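Local structure of Lin2960 protein (3OOP) at residues A[28-33]-A[106-111]; A[40-45]-A[59-64]; A[44-49]-A[95-100]. The protein is of unknown function but probably binds DNA as a transcription regulator of the MarR family. One frame throughout, in Å; residues are numbered along the deposited sequence.

Contact 1 (A[28-33]-A[106-111]); sequences RSIASY and TELRDI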
loop_
_atom_site.group_PDB
_atom_site.type_symbol
_atom_site.label_atom_id
_atom_site.label_comp_id
_atom_site.label_asym_id
_atom_site.label_seq_id
_atom_site.Cartn_x
_atom_site.Cartn_y
_atom_site.Cartn_z
ATOM N N ARG A 28 10.580 -2.408 18.210
ATOM C CA ARG A 28 10.382 -2.660 19.656
ATOM C C ARG A 28 11.400 -3.636 20.232
ATOM O O ARG A 28 11.767 -3.545 21.411
ATOM C CB ARG A 28 8.969 -3.175 19.960
ATOM C CG ARG A 28 7.918 -2.113 19.887
ATOM C CD ARG A 28 6.682 -2.455 20.711
ATOM N NE ARG A 28 5.961 -3.631 20.220
ATOM C CZ ARG A 28 5.172 -3.646 19.146
ATOM N NH1 ARG A 28 5.013 -2.556 18.407
ATOM N NH2 ARG A 28 4.558 -4.769 18.803
ATOM N N SER A 29 11.862 -4.561 19.396
ATOM C CA SER A 29 12.789 -5.599 19.847
ATOM C C SER A 29 14.119 -5.017 20.286
ATOM O O SER A 29 14.794 -5.606 21.117
ATOM C CB SER A 29 13.000 -6.665 18.760
ATOM O OG SER A 29 13.877 -6.233 17.741
ATOM N N ILE A 30 14.486 -3.855 19.746
ATOM C CA ILE A 30 15.759 -3.222 20.120
ATOM C C ILE A 30 15.567 -1.898 20.881
ATOM O O ILE A 30 16.507 -1.114 21.053
ATOM C CB ILE A 30 16.700 -3.079 18.898
ATOM C CG1 ILE A 30 16.046 -2.252 17.784
ATOM C CG2 ILE A 30 17.108 -4.493 18.365
ATOM C CD1 ILE A 30 17.026 -1.858 16.666
ATOM N N ALA A 31 14.343 -1.679 21.361
ATOM C CA ALA A 31 13.989 -0.445 22.084
ATOM C C ALA A 31 14.886 -0.143 23.288
ATOM O O ALA A 31 15.145 1.025 23.599
ATOM C CB ALA A 31 12.509 -0.481 22.518
ATOM N N SER A 32 15.370 -1.184 23.962
ATOM C CA SER A 32 16.124 -0.980 25.198
ATOM C C SER A 32 17.608 -0.710 24.957
ATOM O O SER A 32 18.337 -0.407 25.892
ATOM C CB SER A 32 15.944 -2.159 26.165
ATOM O OG SER A 32 14.568 -2.376 26.414
ATOM N N TYR A 33 18.048 -0.807 23.704
ATOM C CA TYR A 33 19.462 -0.642 23.375
ATOM C C TYR A 33 19.848 0.825 23.185
ATOM O O TYR A 33 18.987 1.670 22.928
ATOM C CB TYR A 33 19.814 -1.490 22.149
ATOM C CG TYR A 33 19.788 -2.961 22.484
ATOM C CD1 TYR A 33 20.964 -3.632 22.824
ATOM C CD2 TYR A 33 18.585 -3.675 22.506
ATOM C CE1 TYR A 33 20.951 -4.981 23.147
ATOM C CE2 TYR A 33 18.559 -5.028 22.836
ATOM C CZ TYR A 33 19.749 -5.670 23.151
ATOM O OH TYR A 33 19.737 -7.007 23.482
ATOM N N THR A 106 26.293 -6.515 15.258
ATOM C CA THR A 106 26.085 -7.968 15.329
ATOM C C THR A 106 25.027 -8.303 16.390
ATOM O O THR A 106 24.094 -9.068 16.135
ATOM C CB THR A 106 27.411 -8.722 15.578
ATOM O OG1 THR A 106 28.234 -8.587 14.417
ATOM C CG2 THR A 106 27.179 -10.211 15.854
ATOM N N GLU A 107 25.158 -7.692 17.564
ATOM C CA GLU A 107 24.222 -7.895 18.663
ATOM C C GLU A 107 22.799 -7.487 18.251
ATOM O O GLU A 107 21.851 -8.257 18.445
ATOM C CB GLU A 107 24.705 -7.114 19.895
ATOM C CG GLU A 107 23.959 -7.398 21.206
ATOM C CD GLU A 107 24.520 -6.622 22.398
ATOM O OE1 GLU A 107 23.915 -6.703 23.491
ATOM O OE2 GLU A 107 25.559 -5.930 22.250
ATOM N N LEU A 108 22.662 -6.298 17.657
ATOM C CA LEU A 108 21.359 -5.798 17.204
ATOM C C LEU A 108 20.775 -6.655 16.087
ATOM O O LEU A 108 19.581 -6.994 16.130
ATOM C CB LEU A 108 21.459 -4.333 16.762
ATOM C CG LEU A 108 21.873 -3.327 17.834
ATOM C CD1 LEU A 108 22.247 -1.977 17.208
ATOM C CD2 LEU A 108 20.766 -3.153 18.870
ATOM N N ARG A 109 21.599 -7.008 15.098
ATOM C CA ARG A 109 21.140 -7.838 13.986
ATOM C C ARG A 109 20.570 -9.158 14.495
ATOM O O ARG A 109 19.545 -9.619 14.006
ATOM C CB ARG A 109 22.259 -8.106 12.980
ATOM C CG ARG A 109 22.508 -6.978 11.994
ATOM C CD ARG A 109 22.900 -7.521 10.631
ATOM N NE ARG A 109 23.493 -6.506 9.761
ATOM C CZ ARG A 109 22.807 -5.698 8.960
ATOM N NH1 ARG A 109 21.480 -5.760 8.919
ATOM N NH2 ARG A 109 23.451 -4.820 8.194
ATOM N N ASP A 110 21.235 -9.750 15.482
ATOM C CA ASP A 110 20.797 -11.040 16.050
ATOM C C ASP A 110 19.430 -10.928 16.731
ATOM O O ASP A 110 18.574 -11.812 16.590
ATOM C CB ASP A 110 21.851 -11.602 17.017
ATOM C CG ASP A 110 23.082 -12.167 16.299
ATOM O OD1 ASP A 110 23.022 -12.438 15.077
ATOM O OD2 ASP A 110 24.124 -12.349 16.968
ATOM N N ILE A 111 19.229 -9.828 17.456
ATOM C CA ILE A 111 17.959 -9.570 18.135
ATOM C C ILE A 111 16.847 -9.380 17.114
ATOM O O ILE A 111 15.772 -9.984 17.240
ATOM C CB ILE A 111 18.037 -8.347 19.058
ATOM C CG1 ILE A 111 18.966 -8.647 20.234
ATOM C CG2 ILE A 111 16.638 -7.990 19.589
ATOM C CD1 ILE A 111 19.731 -7.445 20.678
#

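Contact 2 (A[40-45]-A[59-64]); sequences WSVLEG and LWTKKD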
loop_
_atom_site.group_PDB
_atom_site.type_symbol
_atom_site.label_atom_id
_atom_site.label_comp_id
_atom_site.label_asym_id
_atom_site.label_seq_id
_atom_site.Cartn_x
_atom_site.Cartn_y
_atom_site.Cartn_z
ATOM N N TRP A 40 20.073 3.045 13.906
ATOM C CA TRP A 40 20.169 1.665 13.447
ATOM C C TRP A 40 20.064 1.588 11.931
ATOM O O TRP A 40 20.836 0.874 11.298
ATOM C CB TRP A 40 19.107 0.803 14.114
ATOM C CG TRP A 40 18.945 -0.575 13.531
ATOM C CD1 TRP A 40 17.809 -1.095 12.996
ATOM C CD2 TRP A 40 19.941 -1.604 13.439
ATOM N NE1 TRP A 40 18.021 -2.388 12.584
ATOM C CE2 TRP A 40 19.325 -2.725 12.831
ATOM C CE3 TRP A 40 21.293 -1.686 13.796
ATOM C CZ2 TRP A 40 20.011 -3.922 12.583
ATOM C CZ3 TRP A 40 21.980 -2.882 13.542
ATOM C CH2 TRP A 40 21.331 -3.981 12.940
ATOM N N SER A 41 19.134 2.339 11.350
ATOM C CA SER A 41 18.987 2.359 9.891
ATOM C C SER A 41 20.310 2.682 9.219
ATOM O O SER A 41 20.715 2.007 8.263
ATOM C CB SER A 41 17.931 3.373 9.452
ATOM O OG SER A 41 16.663 2.991 9.952
ATOM N N VAL A 42 20.982 3.711 9.722
ATOM C CA VAL A 42 22.248 4.143 9.145
ATOM C C VAL A 42 23.353 3.114 9.417
ATOM O O VAL A 42 24.076 2.732 8.500
ATOM C CB VAL A 42 22.633 5.572 9.593
ATOM C CG1 VAL A 42 24.027 5.918 9.120
ATOM C CG2 VAL A 42 21.632 6.581 9.023
ATOM N N LEU A 43 23.461 2.654 10.663
ATOM C CA LEU A 43 24.451 1.631 11.036
ATOM C C LEU A 43 24.342 0.364 10.199
ATOM O O LEU A 43 25.357 -0.135 9.695
ATOM C CB LEU A 43 24.300 1.241 12.507
ATOM C CG LEU A 43 25.192 1.805 13.592
ATOM C CD1 LEU A 43 24.848 1.094 14.902
ATOM C CD2 LEU A 43 26.692 1.651 13.272
ATOM N N GLU A 44 23.117 -0.160 10.087
ATOM C CA GLU A 44 22.812 -1.345 9.276
ATOM C C GLU A 44 23.256 -1.146 7.825
ATOM O O GLU A 44 23.830 -2.051 7.205
ATOM C CB GLU A 44 21.301 -1.644 9.352
ATOM C CG GLU A 44 20.723 -2.468 8.201
ATOM C CD GLU A 44 19.238 -2.212 7.991
ATOM O OE1 GLU A 44 18.849 -1.831 6.866
ATOM O OE2 GLU A 44 18.454 -2.376 8.945
ATOM N N GLY A 45 22.965 0.038 7.281
ATOM C CA GLY A 45 23.348 0.374 5.911
ATOM C C GLY A 45 24.851 0.411 5.750
ATOM O O GLY A 45 25.386 -0.062 4.757
ATOM N N LEU A 59 20.845 7.429 -0.036
ATOM C CA LEU A 59 20.076 6.644 -1.007
ATOM C C LEU A 59 19.607 5.308 -0.424
ATOM O O LEU A 59 18.438 4.928 -0.567
ATOM C CB LEU A 59 20.902 6.418 -2.276
ATOM C CG LEU A 59 20.796 7.411 -3.442
ATOM C CD1 LEU A 59 21.159 8.850 -3.057
ATOM C CD2 LEU A 59 21.666 6.933 -4.603
ATOM N N TRP A 60 20.516 4.607 0.251
ATOM C CA TRP A 60 20.208 3.326 0.878
ATOM C C TRP A 60 19.091 3.438 1.913
ATOM O O TRP A 60 18.190 2.607 1.945
ATOM C CB TRP A 60 21.469 2.734 1.527
ATOM C CG TRP A 60 21.273 1.373 2.118
ATOM C CD1 TRP A 60 20.826 1.079 3.373
ATOM C CD2 TRP A 60 21.527 0.119 1.479
ATOM N NE1 TRP A 60 20.781 -0.283 3.556
ATOM C CE2 TRP A 60 21.202 -0.897 2.406
ATOM C CE3 TRP A 60 21.979 -0.245 0.204
ATOM C CZ2 TRP A 60 21.337 -2.262 2.110
ATOM C CZ3 TRP A 60 22.105 -1.607 -0.099
ATOM C CH2 TRP A 60 21.788 -2.593 0.856
ATOM N N THR A 61 19.156 4.459 2.765
ATOM C CA THR A 61 18.204 4.580 3.858
ATOM C C THR A 61 16.999 5.427 3.465
ATOM O O THR A 61 15.984 5.427 4.166
ATOM C CB THR A 61 18.846 5.218 5.107
ATOM O OG1 THR A 61 19.312 6.530 4.779
ATOM C CG2 THR A 61 20.018 4.388 5.606
ATOM N N LYS A 62 17.123 6.142 2.344
ATOM C CA LYS A 62 16.104 7.106 1.897
ATOM C C LYS A 62 15.899 8.233 2.914
ATOM O O LYS A 62 14.768 8.592 3.254
ATOM C CB LYS A 62 14.792 6.394 1.546
ATOM C CG LYS A 62 14.862 5.653 0.226
ATOM C CD LYS A 62 13.727 4.659 0.056
ATOM C CE LYS A 62 14.162 3.254 0.446
ATOM N NZ LYS A 62 13.141 2.235 0.056
ATOM N N LYS A 63 17.012 8.778 3.394
ATOM C CA LYS A 63 17.009 9.957 4.253
ATOM C C LYS A 63 17.734 11.068 3.509
ATOM O O LYS A 63 18.533 10.792 2.615
ATOM C CB LYS A 63 17.706 9.651 5.585
ATOM C CG LYS A 63 17.062 8.518 6.386
ATOM C CD LYS A 63 17.820 8.243 7.685
ATOM C CE LYS A 63 17.304 6.983 8.384
ATOM N NZ LYS A 63 15.937 7.127 8.967
ATOM N N ASP A 64 17.464 12.324 3.856
ATOM C CA ASP A 64 18.131 13.419 3.154
ATOM C C ASP A 64 19.543 13.684 3.680
ATOM O O ASP A 64 19.916 13.209 4.762
ATOM C CB ASP A 64 17.266 14.691 3.119
ATOM C CG ASP A 64 16.930 15.232 4.499
ATOM O OD1 ASP A 64 17.733 15.065 5.435
ATOM O OD2 ASP A 64 15.856 15.862 4.637
HETATM O O HOH W 1 19.410 0.513 6.487
#

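Contact 3 (A[44-49]-A[95-100]); sequences EGIEAN and LSLTDK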
loop_
_atom_site.group_PDB
_atom_site.type_symbol
_atom_site.label_atom_id
_atom_site.label_comp_id
_atom_site.label_asym_id
_atom_site.label_seq_id
_atom_site.Cartn_x
_atom_site.Cartn_y
_atom_site.Cartn_z
ATOM N N GLU A 44 23.117 -0.160 10.087
ATOM C CA GLU A 44 22.812 -1.345 9.276
ATOM C C GLU A 44 23.256 -1.146 7.825
ATOM O O GLU A 44 23.830 -2.051 7.205
ATOM C CB GLU A 44 21.301 -1.644 9.352
ATOM C CG GLU A 44 20.723 -2.468 8.201
ATOM C CD GLU A 44 19.238 -2.212 7.991
ATOM O OE1 GLU A 44 18.849 -1.831 6.866
ATOM O OE2 GLU A 44 18.454 -2.376 8.945
ATOM N N GLY A 45 22.965 0.038 7.281
ATOM C CA GLY A 45 23.348 0.374 5.911
ATOM C C GLY A 45 24.851 0.411 5.750
ATOM O O GLY A 45 25.386 -0.062 4.757
ATOM N N ILE A 46 25.537 0.995 6.728
ATOM C CA ILE A 46 27.000 1.006 6.719
ATOM C C ILE A 46 27.564 -0.417 6.790
ATOM O O ILE A 46 28.416 -0.786 5.981
ATOM C CB ILE A 46 27.590 1.932 7.819
ATOM C CG1 ILE A 46 27.154 3.383 7.575
ATOM C CG2 ILE A 46 29.119 1.846 7.825
ATOM C CD1 ILE A 46 27.503 4.374 8.706
ATOM N N GLU A 47 27.068 -1.223 7.729
ATOM C CA GLU A 47 27.522 -2.618 7.840
ATOM C C GLU A 47 27.337 -3.348 6.517
ATOM O O GLU A 47 28.220 -4.072 6.098
ATOM C CB GLU A 47 26.796 -3.366 8.973
ATOM C CG GLU A 47 27.406 -4.752 9.328
ATOM C CD GLU A 47 27.102 -5.850 8.312
ATOM O OE1 GLU A 47 26.011 -5.827 7.688
ATOM O OE2 GLU A 47 27.966 -6.751 8.142
ATOM N N ALA A 48 26.201 -3.141 5.855
ATOM C CA ALA A 48 25.882 -3.893 4.634
ATOM C C ALA A 48 26.723 -3.475 3.425
ATOM O O ALA A 48 26.834 -4.234 2.449
ATOM C CB ALA A 48 24.389 -3.780 4.318
ATOM N N ASN A 49 27.322 -2.285 3.498
ATOM C CA ASN A 49 28.000 -1.663 2.354
ATOM C C ASN A 49 29.430 -1.151 2.557
ATOM O O ASN A 49 30.030 -0.637 1.610
ATOM C CB ASN A 49 27.170 -0.479 1.863
ATOM C CG ASN A 49 25.853 -0.890 1.274
ATOM O OD1 ASN A 49 25.772 -1.247 0.098
ATOM N ND2 ASN A 49 24.801 -0.823 2.082
ATOM N N LEU A 95 32.552 5.813 4.992
ATOM C CA LEU A 95 32.226 5.384 6.346
ATOM C C LEU A 95 32.352 3.874 6.460
ATOM O O LEU A 95 31.957 3.144 5.548
ATOM C CB LEU A 95 30.787 5.768 6.690
ATOM C CG LEU A 95 30.356 7.197 6.368
ATOM C CD1 LEU A 95 28.838 7.300 6.382
ATOM C CD2 LEU A 95 30.999 8.146 7.346
ATOM N N SER A 96 32.898 3.427 7.589
ATOM C CA SER A 96 33.039 2.004 7.891
ATOM C C SER A 96 32.860 1.810 9.388
ATOM O O SER A 96 32.910 2.768 10.140
ATOM C CB SER A 96 34.419 1.495 7.473
ATOM O OG SER A 96 34.714 1.830 6.127
ATOM N N LEU A 97 32.675 0.569 9.820
ATOM C CA LEU A 97 32.485 0.289 11.238
ATOM C C LEU A 97 33.799 0.220 12.005
ATOM O O LEU A 97 34.815 -0.220 11.468
ATOM C CB LEU A 97 31.738 -1.042 11.411
ATOM C CG LEU A 97 30.367 -1.194 10.752
ATOM C CD1 LEU A 97 29.872 -2.625 10.925
ATOM C CD2 LEU A 97 29.358 -0.211 11.312
ATOM N N THR A 98 33.762 0.643 13.267
ATOM C CA THR A 98 34.818 0.330 14.222
ATOM C C THR A 98 34.572 -1.075 14.783
ATOM O O THR A 98 33.504 -1.663 14.565
ATOM C CB THR A 98 34.815 1.315 15.404
ATOM O OG1 THR A 98 33.556 1.224 16.085
ATOM C CG2 THR A 98 35.032 2.754 14.932
ATOM N N ASP A 99 35.542 -1.607 15.524
ATOM C CA ASP A 99 35.320 -2.858 16.255
ATOM C C ASP A 99 34.070 -2.800 17.145
ATOM O O ASP A 99 33.289 -3.768 17.204
ATOM C CB ASP A 99 36.535 -3.231 17.107
ATOM C CG ASP A 99 37.702 -3.767 16.281
ATOM O OD1 ASP A 99 37.552 -4.015 15.057
ATOM O OD2 ASP A 99 38.789 -3.933 16.878
ATOM N N LYS A 100 33.885 -1.676 17.833
ATOM C CA LYS A 100 32.708 -1.481 18.679
ATOM C C LYS A 100 31.433 -1.455 17.839
ATOM O O LYS A 100 30.432 -2.071 18.209
ATOM C CB LYS A 100 32.821 -0.206 19.511
ATOM C CG LYS A 100 31.729 -0.090 20.561
ATOM C CD LYS A 100 31.789 1.246 21.294
ATOM C CE LYS A 100 30.785 1.277 22.451
ATOM N NZ LYS A 100 30.851 2.575 23.196
#

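Contact 1 (A[28-33]-A[106-111])
The turn that follows the long helix 2-29 meets helix 99-119 here, with Ser29, Ile30 and Tyr33 packed on Glu107, Leu108 and Ile111. Ile30 supplies its CG2 branch. Ile30 CG2 lies 3.7 Å from Ile111 CG2 and 3.9 Å from Leu108 CD2. It takes the place beside the backbone N because the other branch, CG1, stands between N and the carbonyl carbon (chi1 58°). The CG1 branch touches Trp40 of helix 37-49. Ser29 adds its carbonyl, with Ser29 O 3.4 Å from Ile111 CG2, while its hydroxyl OG bonds back to Leu26 O in its own helix. In MarR-family proteins the first and last helices belong to the dimerisation region, and in this chain the turn leads from helix 2-29 towards the winged-helix part, which probably binds DNA. The turn is type I, from Ile30 to Tyr33, and is closed by Tyr33 N to Ile30 O at 3.1 Å. It brings the tyrosine alongside helix 99-119. Leu108 CD2 sits obliquely to the ring, 3.7 Å from Tyr33 CG. Glu107 reaches the ring edge by its extended chain, with OE1 3.4 Å from Tyr33 CE1. The carboxylate plane stands almost perpendicular to the ring, at 89°.

Contact 2 (A[40-45]-A[59-64])
Ser41, Val42 and Gly45 of helix 37-49 face Trp60, Thr61 and Lys63, at the end of helix 54-61 and in the turn that leads to helix 65-77. Helices 54-61 and 65-77 form the helix-turn-helix of the winged-helix fold, and helix 37-49 backs it. Most of the contact is van der Waals packing. Thr61 points its methyl at the helix, with CG2 3.6 Å from Ser41 O. Its hydroxyl, held between backbone N and carbonyl carbon (chi1 60°), turns back to bond Ile57 O. Lys63 lays its aliphatic chain across the same helix, and its CE is 3.8 Å from Ser41 CB. At the other end, Trp60 comes close to the helix backbone at Gly45, which has no side chain: Trp60 NE1 is 3.5 Å from Gly45 CA, which lies oblique to the ring. Ala48 and Asn49 touch the same indole. The polar part runs through a water. It donates to Ser41 O at 2.7 Å. It also lies near Glu44 OE1, but too close for that bond to be trusted. It sits in the indole plane, at the ring edge, and accepts a weak hydrogen bond from Trp60 NE1 at 3.3 Å.

Contact 3 (A[44-49]-A[95-100])
Ile46 and Glu47 of helix 37-49 rest on Leu95, Ser96 and Leu97 of strand 94-97. No hydrogen bond joins the two segments, and the contact is apolar. Ile46 uses both branches. Ile46 CG2, anti to the backbone N, lies over the strand backbone, 3.9 Å from Ser96 CA. Ile46 CG2 also reaches the leucine beyond, 4.1 Å from Leu97 CD2. The CG1 branch goes the other way and puts Ile46 CD1 4.0 Å from Leu95 CD1, where the two side chains meet at a slant. Ile46 is thus set between two leucines, while the CB of Ser96 points away from the helix. Glu47 contributes methylene groups: its CG is 3.6 Å from Leu97 CD1. Its chain bends at the second torsion (chi2 -75°). This carries the carboxylate away from the strand, and OE1 forms a salt bridge with Arg109 of helix 99-119.

The axes of segments 44-49 and 95-97 cross at 90° and approach to 7.6 Å. Further out, Asn49 ND2 bonds back to Gly45 O at 2.8 Å. The bond is nearly straight, lies in the carbonyl plane and uses a lone pair of the oxygen. On the strand side, the backbone N of Leu97 bonds Glu50 OE2. Thr98 caps the start of helix 99-119 through OG1 to Gly101 N.

The strand belongs to the small antiparallel sheet of the winged-helix domain, with Leu95 paired to Ile52 and Ser96 to Val82. Ile81 of strand 81-84 and Ile57 of helix 54-61 also touch Ile46, while Thr105 of helix 99-119 touches Glu47.

In the fold
From the N terminus the chain runs along helix 2-29 into 28-33, the first side of contact 1. That contact closes the longest loop, on 106-111 in helix 99-119, and the other two contacts fall within it. Both start on helix 37-49 and share Glu44 and Gly45. Contact 2 closes a short loop on the end of helix 54-61. Contact 3 closes a longer one, past helix 65-77, on strand 94-97. Helix 37-49 is therefore central: it meets the helix-turn-helix, the sheet and helix 99-119. Trp40 packs on Leu108 of contact 1, Arg109 touches Trp40 and Glu44, and Leu43 of contact 2 lies against Leu97 of contact 3.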